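Local coordinates for protein DNA-(apurinic or apyrimidinic site) lyase (PDB 6WCD) that resects damaged DNA from 3' ends as a 3'-5' exonuclease and weakly incises abasic sites in base excision repair, here represented by its catalytic domain, at residues 2-7 against 28-33; 66-71 against 118-123; 239-244 against 269-274. One frame throughout, in Å; residues are numbered along the deposited sequence.

How the contacts relate
Contacts 1 and 2 lie in the core, while contact 3 lies farther from the centre of the chain, its Arg-244 partly exposed. Contact 1 pairs parallel neighbours within one sheet through backbone hydrogen bonds. Its strand 29-33 is also next to strand 68-72, with Ile-30 and Leu-32 probably bonded to Phe-71 and Ala-69, so contact 2 begins one strand over. There the sheet meets the opposite sheet through valine and threonine side chains, with a water between them. Contact 3 belongs to that second sheet, about 18 Å from contact 2 centre to centre, and relies on a salt bridge. It meets contact 1 where Asn-7 packs against Asp-273, close to the catalytic site.

Contact 1 (2-7 against 28-33). With BU1 (1,4-butanediol), chain D.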
# COMPACT_ATOMS: atom_id res chain seq x y z
N LYS A 2 -2.91 -14.77 1.62
CA LYS A 2 -3.60 -13.81 0.77
C LYS A 2 -3.41 -12.40 1.26
O LYS A 2 -3.43 -12.14 2.47
CB LYS A 2 -5.07 -14.16 0.75
CG LYS A 2 -5.35 -15.46 0.04
CD LYS A 2 -6.79 -15.91 0.21
CE LYS A 2 -7.11 -16.23 1.64
NZ LYS A 2 -8.40 -17.02 1.69
N ILE A 3 -3.25 -11.47 0.32
CA ILE A 3 -3.04 -10.06 0.65
C ILE A 3 -3.90 -9.19 -0.25
O ILE A 3 -4.02 -9.42 -1.45
CB ILE A 3 -1.56 -9.67 0.54
CG1 ILE A 3 -1.33 -8.24 1.02
CG2 ILE A 3 -1.05 -9.87 -0.88
CD1 ILE A 3 0.11 -7.99 1.36
N VAL A 4 -4.55 -8.20 0.36
CA VAL A 4 -5.45 -7.30 -0.33
C VAL A 4 -4.93 -5.89 -0.17
O VAL A 4 -4.40 -5.52 0.88
CB VAL A 4 -6.88 -7.40 0.24
CG1 VAL A 4 -7.76 -6.23 -0.17
CG2 VAL A 4 -7.54 -8.69 -0.18
N SER A 5 -5.11 -5.10 -1.21
CA SER A 5 -4.87 -3.65 -1.18
C SER A 5 -6.14 -2.95 -1.64
O SER A 5 -6.76 -3.35 -2.62
CB SER A 5 -3.72 -3.27 -2.10
OG SER A 5 -3.40 -1.92 -2.06
N TRP A 6 -6.51 -1.87 -0.95
CA TRP A 6 -7.73 -1.16 -1.30
C TRP A 6 -7.67 0.29 -0.89
O TRP A 6 -7.51 0.60 0.30
CB TRP A 6 -8.94 -1.81 -0.63
CG TRP A 6 -10.30 -1.31 -1.09
CD1 TRP A 6 -10.62 -0.64 -2.26
CD2 TRP A 6 -11.53 -1.47 -0.39
NE1 TRP A 6 -11.95 -0.43 -2.31
CE2 TRP A 6 -12.54 -0.89 -1.14
CE3 TRP A 6 -11.87 -2.06 0.84
CZ2 TRP A 6 -13.88 -0.89 -0.77
CZ3 TRP A 6 -13.18 -2.02 1.24
CH2 TRP A 6 -14.19 -1.47 0.45
N ASN A 7 -7.83 1.21 -1.85
CA ASN A 7 -8.01 2.62 -1.54
C ASN A 7 -9.49 2.75 -1.21
O ASN A 7 -10.36 2.64 -2.09
CB ASN A 7 -7.62 3.52 -2.68
CG ASN A 7 -7.89 4.98 -2.37
OD1 ASN A 7 -8.86 5.31 -1.71
ND2 ASN A 7 -7.05 5.85 -2.86
N ASP A 28 -5.19 -12.45 4.76
CA ASP A 28 -4.38 -12.48 5.97
C ASP A 28 -3.73 -11.15 6.28
O ASP A 28 -3.42 -10.86 7.46
CB ASP A 28 -3.28 -13.50 5.82
CG ASP A 28 -3.84 -14.89 5.49
OD1 ASP A 28 -3.74 -15.38 4.32
OD2 ASP A 28 -4.46 -15.46 6.39
N ILE A 29 -3.48 -10.35 5.27
CA ILE A 29 -2.97 -8.99 5.38
C ILE A 29 -3.86 -8.13 4.50
O ILE A 29 -4.02 -8.43 3.30
CB ILE A 29 -1.52 -8.90 4.93
CG1 ILE A 29 -0.60 -9.81 5.77
CG2 ILE A 29 -1.01 -7.44 5.01
CD1 ILE A 29 0.83 -9.90 5.30
N ILE A 30 -4.43 -7.08 5.08
CA ILE A 30 -5.29 -6.16 4.33
C ILE A 30 -4.71 -4.77 4.48
O ILE A 30 -4.64 -4.23 5.60
CB ILE A 30 -6.76 -6.22 4.80
CG1 ILE A 30 -7.29 -7.62 4.57
CG2 ILE A 30 -7.59 -5.13 4.09
CD1 ILE A 30 -8.51 -7.92 5.33
N CYS A 31 -4.37 -4.16 3.36
CA CYS A 31 -3.74 -2.86 3.29
C CYS A 31 -4.74 -1.86 2.73
O CYS A 31 -5.19 -2.00 1.57
CB CYS A 31 -2.49 -2.91 2.44
SG CYS A 31 -1.20 -3.98 3.15
N LEU A 32 -5.08 -0.89 3.52
CA LEU A 32 -6.01 0.18 3.14
C LEU A 32 -5.27 1.46 2.92
O LEU A 32 -4.36 1.83 3.69
CB LEU A 32 -7.06 0.40 4.21
CG LEU A 32 -7.88 -0.84 4.59
CD1 LEU A 32 -8.93 -0.51 5.64
CD2 LEU A 32 -8.52 -1.50 3.42
N GLN A 33 -5.67 2.17 1.87
CA GLN A 33 -5.19 3.53 1.63
C GLN A 33 -6.31 4.55 1.70
O GLN A 33 -7.48 4.27 1.45
CB GLN A 33 -4.48 3.64 0.27
CG GLN A 33 -3.37 2.63 0.13
CD GLN A 33 -3.83 1.32 -0.42
OE1 GLN A 33 -4.71 1.27 -1.29
NE2 GLN A 33 -3.22 0.27 0.04
C1 BU1 D . -2.69 -19.35 8.20
C2 BU1 D . -2.69 -18.07 7.35
C3 BU1 D . -2.70 -18.37 5.85
C4 BU1 D . -1.26 -18.51 5.36
O5 BU1 D . -1.39 -19.72 8.56
O6 BU1 D . -1.14 -19.14 4.10
O HOH W 1 -5.03 -0.15 -3.61
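The carbonyl oxygen of Lys-2 takes two backbone N-H groups from the chain as it enters strand 29-33: Asp-28 N lies 2.9 Å from Lys-2 O, and Ile-29 N adds a weak bond of 3.3 Å. From there strands 2-7 and 29-33 run parallel, the two strands of a beta-alpha-beta unit connected by helix 18-25 in the DNase I-like fold. The ladder continues with Val-4 N to Ile-29 O, Cys-31 N to Val-4 O, Trp-6 N to Cys-31 O and Gln-33 N to Trp-6 O. Asp-28 closes the end where the strands start: its OD1 accepts the N-H of Lys-2 at 2.9 Å on the anti lone pair, while OD2 packs 3.3 Å from C2 of a bound butanediol. Replacing this aspartate with alanine is likely to leave Lys-2 N without its side-chain mate and the butanediol without the carboxylate beside it. On one face Ile-3 CD1 rests against Ile-29 CG2 at 3.9 Å; on the other, Trp-6 CB meets Leu-32 CD2 while the indole NE1 bonds to His-300 O. Where the strands finish, Asn-7 turns its ND2 to Asp-183, near the bound magnesium, which Asn-9 and Glu-34 hold just past the two strand ends. Gln-33 kinks at its second torsion (chi2 88°), which folds the amide back over the first strand. Its NE2 donates to Ser-5 OG at 3.0 Å and also to Asn-140. A water finishes the loop, accepting from Ser-5 OG at 2.9 Å and donating to Gln-33 OE1 at 2.7 Å.

Contact 2 (66-71 against 118-123); sequences SGVATF and RAVLTQ
This is sheet-on-sheet packing inside the DNase I-like sandwich: strands 68-71 and 119-123 belong to different sheets and stack face to face, their axes 6.5 Å apart at closest and 22° from parallel. No direct hydrogen bond joins the segments; alternate side chains fill the gap. Val-68 drives CG2 onto the other strand, 3.6 Å from Ala-119 C and 3.7 Å from Val-120 CG1. Val-120 CG1 also passes 3.5 Å from Thr-70 OG1, so it sits between two side chains of strand 68-71. Next along, Thr-70 and Thr-122 meet tip to tip, Thr-70 CG2 against Thr-122 OG1 at 3.8 Å. Thr-70 OG1, anti to the carbonyl carbon (chi1 -65°), turns to a water 2.8 Å away, which Thr-122 OG1 and, more distantly, Val-120 O also hold. The two hydroxyls have further partners in Asn-140 and His-124. At the other end Ser-66 OG sits over the centre of the Arg-118 guanidinium, 3.9 Å above its plane, and bonds to Glu-116 O; the arginine pairs with the Glu-116 carboxylate and the carbonyl of Tyr-142, an active-site residue by similarity. Strands 29-33 and 53-57 flank strand 68-71, strand 133-142 runs beside strand 119-123, and Leu-121, pointing away from strand 68-71, packs against helix 152-173.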
# COMPACT_ATOMS: atom_id res chain seq x y z
N SER A 66 -5.86 11.73 4.06
CA SER A 66 -4.85 10.71 3.67
C SER A 66 -4.92 9.55 4.66
O SER A 66 -6.03 9.20 5.10
CB SER A 66 -3.51 11.43 3.58
OG SER A 66 -2.55 10.54 3.11
N GLY A 67 -3.80 8.97 5.00
CA GLY A 67 -3.75 7.87 5.92
C GLY A 67 -3.70 6.51 5.28
O GLY A 67 -4.38 6.23 4.28
N VAL A 68 -2.89 5.63 5.84
CA VAL A 68 -2.80 4.24 5.39
C VAL A 68 -2.80 3.35 6.62
O VAL A 68 -2.45 3.75 7.74
CB VAL A 68 -1.54 3.94 4.57
CG1 VAL A 68 -1.58 4.71 3.24
CG2 VAL A 68 -0.28 4.22 5.33
N ALA A 69 -3.28 2.10 6.43
CA ALA A 69 -3.37 1.15 7.53
C ALA A 69 -3.15 -0.24 6.97
O ALA A 69 -3.67 -0.59 5.92
CB ALA A 69 -4.72 1.19 8.23
N THR A 70 -2.43 -1.07 7.72
CA THR A 70 -2.28 -2.49 7.44
C THR A 70 -2.85 -3.28 8.58
O THR A 70 -2.47 -3.08 9.75
CB THR A 70 -0.81 -2.82 7.21
OG1 THR A 70 -0.39 -2.13 6.04
CG2 THR A 70 -0.58 -4.30 7.03
N PHE A 71 -3.81 -4.14 8.25
CA PHE A 71 -4.49 -5.02 9.18
C PHE A 71 -3.98 -6.43 8.97
O PHE A 71 -4.02 -6.95 7.86
CB PHE A 71 -6.01 -4.98 8.97
CG PHE A 71 -6.66 -3.73 9.43
CD1 PHE A 71 -6.72 -2.63 8.61
CD2 PHE A 71 -7.23 -3.69 10.66
CE1 PHE A 71 -7.37 -1.40 9.11
CE2 PHE A 71 -7.84 -2.56 11.14
CZ PHE A 71 -7.90 -1.45 10.36
N ARG A 118 1.24 8.55 4.40
CA ARG A 118 1.17 7.89 3.11
C ARG A 118 1.89 6.56 3.00
O ARG A 118 1.88 5.95 1.93
CB ARG A 118 1.75 8.83 2.05
CG ARG A 118 0.90 10.08 1.86
CD ARG A 118 1.42 10.98 0.73
NE ARG A 118 0.53 12.11 0.60
CZ ARG A 118 -0.66 12.09 0.05
NH1 ARG A 118 -1.44 13.15 0.07
NH2 ARG A 118 -1.06 11.01 -0.59
N ALA A 119 2.56 6.09 4.03
CA ALA A 119 3.25 4.81 3.96
C ALA A 119 3.32 4.13 5.32
O ALA A 119 3.59 4.79 6.34
CB ALA A 119 4.66 4.98 3.43
N VAL A 120 3.11 2.84 5.34
CA VAL A 120 3.34 2.03 6.52
C VAL A 120 3.98 0.73 6.04
O VAL A 120 3.62 0.19 4.98
CB VAL A 120 2.06 1.84 7.37
CG1 VAL A 120 1.05 1.05 6.67
CG2 VAL A 120 2.40 1.23 8.75
N LEU A 121 4.98 0.30 6.77
CA LEU A 121 5.75 -0.91 6.46
C LEU A 121 5.56 -1.94 7.55
O LEU A 121 5.66 -1.63 8.74
CB LEU A 121 7.25 -0.64 6.33
CG LEU A 121 7.63 0.13 5.06
CD1 LEU A 121 7.16 1.54 5.05
CD2 LEU A 121 9.15 0.04 4.87
N THR A 122 5.29 -3.19 7.14
CA THR A 122 5.22 -4.31 8.09
C THR A 122 6.13 -5.41 7.58
O THR A 122 6.26 -5.60 6.37
CB THR A 122 3.77 -4.80 8.30
OG1 THR A 122 3.15 -5.15 7.08
CG2 THR A 122 2.86 -3.78 9.01
N GLN A 123 6.81 -6.09 8.49
CA GLN A 123 7.76 -7.12 8.11
C GLN A 123 7.33 -8.43 8.74
O GLN A 123 7.10 -8.49 9.94
CB GLN A 123 9.16 -6.71 8.53
CG GLN A 123 10.26 -7.55 8.02
CD GLN A 123 11.59 -6.86 8.26
OE1 GLN A 123 12.16 -6.98 9.35
NE2 GLN A 123 12.07 -6.12 7.27
O HOH W 2 2.27 -2.72 5.64

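Contact 3 (239-244 against 269-274); sequences FYDSFR and GTRIDY
Asp-241 and Arg-271 form the tight part of this contact, a salt bridge in which the arginine grips the carboxylate end-on with two nitrogens. Arg-271 NH2 reaches Asp-241 OD2 at 2.8 Å and Arg-271 NH1 reaches Asp-241 OD1 at 3.1 Å, both bonds using syn lone pairs. The planes of the two groups differ by only 21°. The arginine gets there by bending at its third torsion (chi3 67°), while the aspartate side chain extends trans to its own backbone N from the N-cap position of helix 242-246. Around the pair, Phe-243 lays CD2 over one face of the Arg-271 guanidinium, 3.5 Å above its plane and toward the rim, and Tyr-274 brings its ring edge to the carboxylate, Tyr-274 CE1 lying 3.5 Å from Asp-241 OD2. The tyrosine hydroxyl bonds farther off, to Thr-186 O.

The side of the partly exposed Arg-244 is looser. Arg-244 NE lies 3.6 Å from Arg-271 NH2, the two guanidinium planes 81° apart, and a water touches both atoms only weakly. Asp-192 OD1 pairs with both arginines, so the close approach of their charges is probably compensated by it and by Asp-241. The segments carry versions of the Asp-Ser/Thr-Phe-Arg and Arg-Ile/Leu-Asp sequences seen in exonuclease III-type AP endonucleases. The salt bridge ties the start of helix 242-246 to the chain leading into Asp-273, which bonds to His-300 and, by similarity, is important for catalysis: an Asp-His pair characteristic of the DNase I-like active site.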
# COMPACT_ATOMS: atom_id res chain seq x y z
N PHE A 239 11.23 -5.08 -9.68
CA PHE A 239 9.87 -5.39 -9.24
C PHE A 239 8.99 -5.74 -10.42
O PHE A 239 9.14 -5.19 -11.50
CB PHE A 239 9.30 -4.20 -8.45
CG PHE A 239 9.92 -4.04 -7.10
CD1 PHE A 239 11.11 -3.33 -6.92
CD2 PHE A 239 9.39 -4.68 -6.03
CE1 PHE A 239 11.71 -3.27 -5.61
CE2 PHE A 239 9.95 -4.60 -4.76
CZ PHE A 239 11.14 -3.93 -4.58
N TYR A 240 8.06 -6.68 -10.23
CA TYR A 240 7.07 -7.00 -11.22
C TYR A 240 5.69 -6.51 -10.75
O TYR A 240 5.33 -6.65 -9.58
CB TYR A 240 6.95 -8.50 -11.46
CG TYR A 240 8.03 -9.18 -12.23
CD1 TYR A 240 8.91 -8.47 -13.03
CD2 TYR A 240 8.14 -10.57 -12.20
CE1 TYR A 240 9.88 -9.11 -13.75
CE2 TYR A 240 9.10 -11.22 -12.93
CZ TYR A 240 9.97 -10.49 -13.71
OH TYR A 240 10.95 -11.13 -14.43
N ASP A 241 4.91 -6.04 -11.71
CA ASP A 241 3.47 -5.79 -11.58
C ASP A 241 2.75 -7.13 -11.59
O ASP A 241 2.61 -7.77 -12.64
CB ASP A 241 3.06 -4.91 -12.76
CG ASP A 241 1.59 -4.51 -12.76
OD1 ASP A 241 0.76 -5.05 -12.01
OD2 ASP A 241 1.25 -3.63 -13.60
N SER A 242 2.34 -7.60 -10.42
CA SER A 242 1.91 -9.00 -10.35
C SER A 242 0.65 -9.24 -11.15
O SER A 242 0.47 -10.32 -11.70
CB SER A 242 1.71 -9.41 -8.88
OG SER A 242 0.64 -8.74 -8.20
N PHE A 243 -0.27 -8.28 -11.17
CA PHE A 243 -1.46 -8.48 -11.98
C PHE A 243 -1.09 -8.81 -13.41
O PHE A 243 -1.67 -9.71 -14.02
CB PHE A 243 -2.37 -7.25 -11.96
CG PHE A 243 -3.61 -7.38 -12.82
CD1 PHE A 243 -4.63 -8.26 -12.50
CD2 PHE A 243 -3.77 -6.62 -13.95
CE1 PHE A 243 -5.71 -8.43 -13.33
CE2 PHE A 243 -4.84 -6.75 -14.76
CZ PHE A 243 -5.83 -7.65 -14.46
N ARG A 244 -0.12 -8.09 -13.99
CA ARG A 244 0.22 -8.32 -15.39
C ARG A 244 1.11 -9.53 -15.59
O ARG A 244 1.18 -10.06 -16.70
CB ARG A 244 0.89 -7.06 -15.96
CG ARG A 244 -0.07 -5.95 -16.16
CD ARG A 244 -1.19 -6.26 -17.15
NE ARG A 244 -2.10 -5.12 -17.25
CZ ARG A 244 -3.32 -5.18 -17.78
NH1 ARG A 244 -3.84 -6.32 -18.17
NH2 ARG A 244 -4.04 -4.08 -17.83
N GLY A 269 -12.76 4.37 -16.45
CA GLY A 269 -11.82 4.07 -15.37
C GLY A 269 -10.37 3.89 -15.75
O GLY A 269 -9.98 3.96 -16.92
N THR A 270 -9.56 3.61 -14.72
CA THR A 270 -8.12 3.46 -14.86
C THR A 270 -7.65 2.43 -13.85
O THR A 270 -8.27 2.27 -12.81
CB THR A 270 -7.38 4.77 -14.60
OG1 THR A 270 -8.02 5.85 -15.29
CG2 THR A 270 -5.98 4.64 -15.08
N ARG A 271 -6.52 1.74 -14.15
CA ARG A 271 -5.89 0.83 -13.18
C ARG A 271 -4.70 1.57 -12.54
O ARG A 271 -3.69 1.81 -13.22
CB ARG A 271 -5.43 -0.47 -13.81
CG ARG A 271 -4.95 -1.50 -12.71
CD ARG A 271 -4.59 -2.86 -13.30
NE ARG A 271 -3.41 -2.75 -14.14
CZ ARG A 271 -2.18 -3.09 -13.79
NH1 ARG A 271 -1.92 -3.63 -12.62
NH2 ARG A 271 -1.19 -2.86 -14.64
N ILE A 272 -4.84 1.95 -11.27
CA ILE A 272 -3.81 2.71 -10.55
C ILE A 272 -3.47 2.07 -9.21
O ILE A 272 -2.66 2.64 -8.44
CB ILE A 272 -4.19 4.20 -10.38
CG1 ILE A 272 -5.53 4.34 -9.64
CG2 ILE A 272 -4.14 4.92 -11.73
CD1 ILE A 272 -5.82 5.77 -9.23
N ASP A 273 -4.04 0.92 -8.92
CA ASP A 273 -3.78 0.15 -7.71
C ASP A 273 -3.05 -1.13 -8.09
O ASP A 273 -3.48 -1.88 -8.97
CB ASP A 273 -5.11 -0.13 -7.05
CG ASP A 273 -5.82 1.16 -6.64
OD1 ASP A 273 -5.38 1.79 -5.61
OD2 ASP A 273 -6.78 1.60 -7.32
N TYR A 274 -1.95 -1.38 -7.40
CA TYR A 274 -1.00 -2.40 -7.74
C TYR A 274 -0.61 -3.23 -6.56
O TYR A 274 -0.63 -2.80 -5.41
CB TYR A 274 0.29 -1.77 -8.29
CG TYR A 274 0.17 -0.92 -9.50
CD1 TYR A 274 0.55 -1.41 -10.72
CD2 TYR A 274 -0.19 0.40 -9.43
CE1 TYR A 274 0.54 -0.63 -11.86
CE2 TYR A 274 -0.25 1.17 -10.55
CZ TYR A 274 0.14 0.68 -11.75
OH TYR A 274 0.15 1.43 -12.91
O HOH W 3 0.13 -2.90 -17.68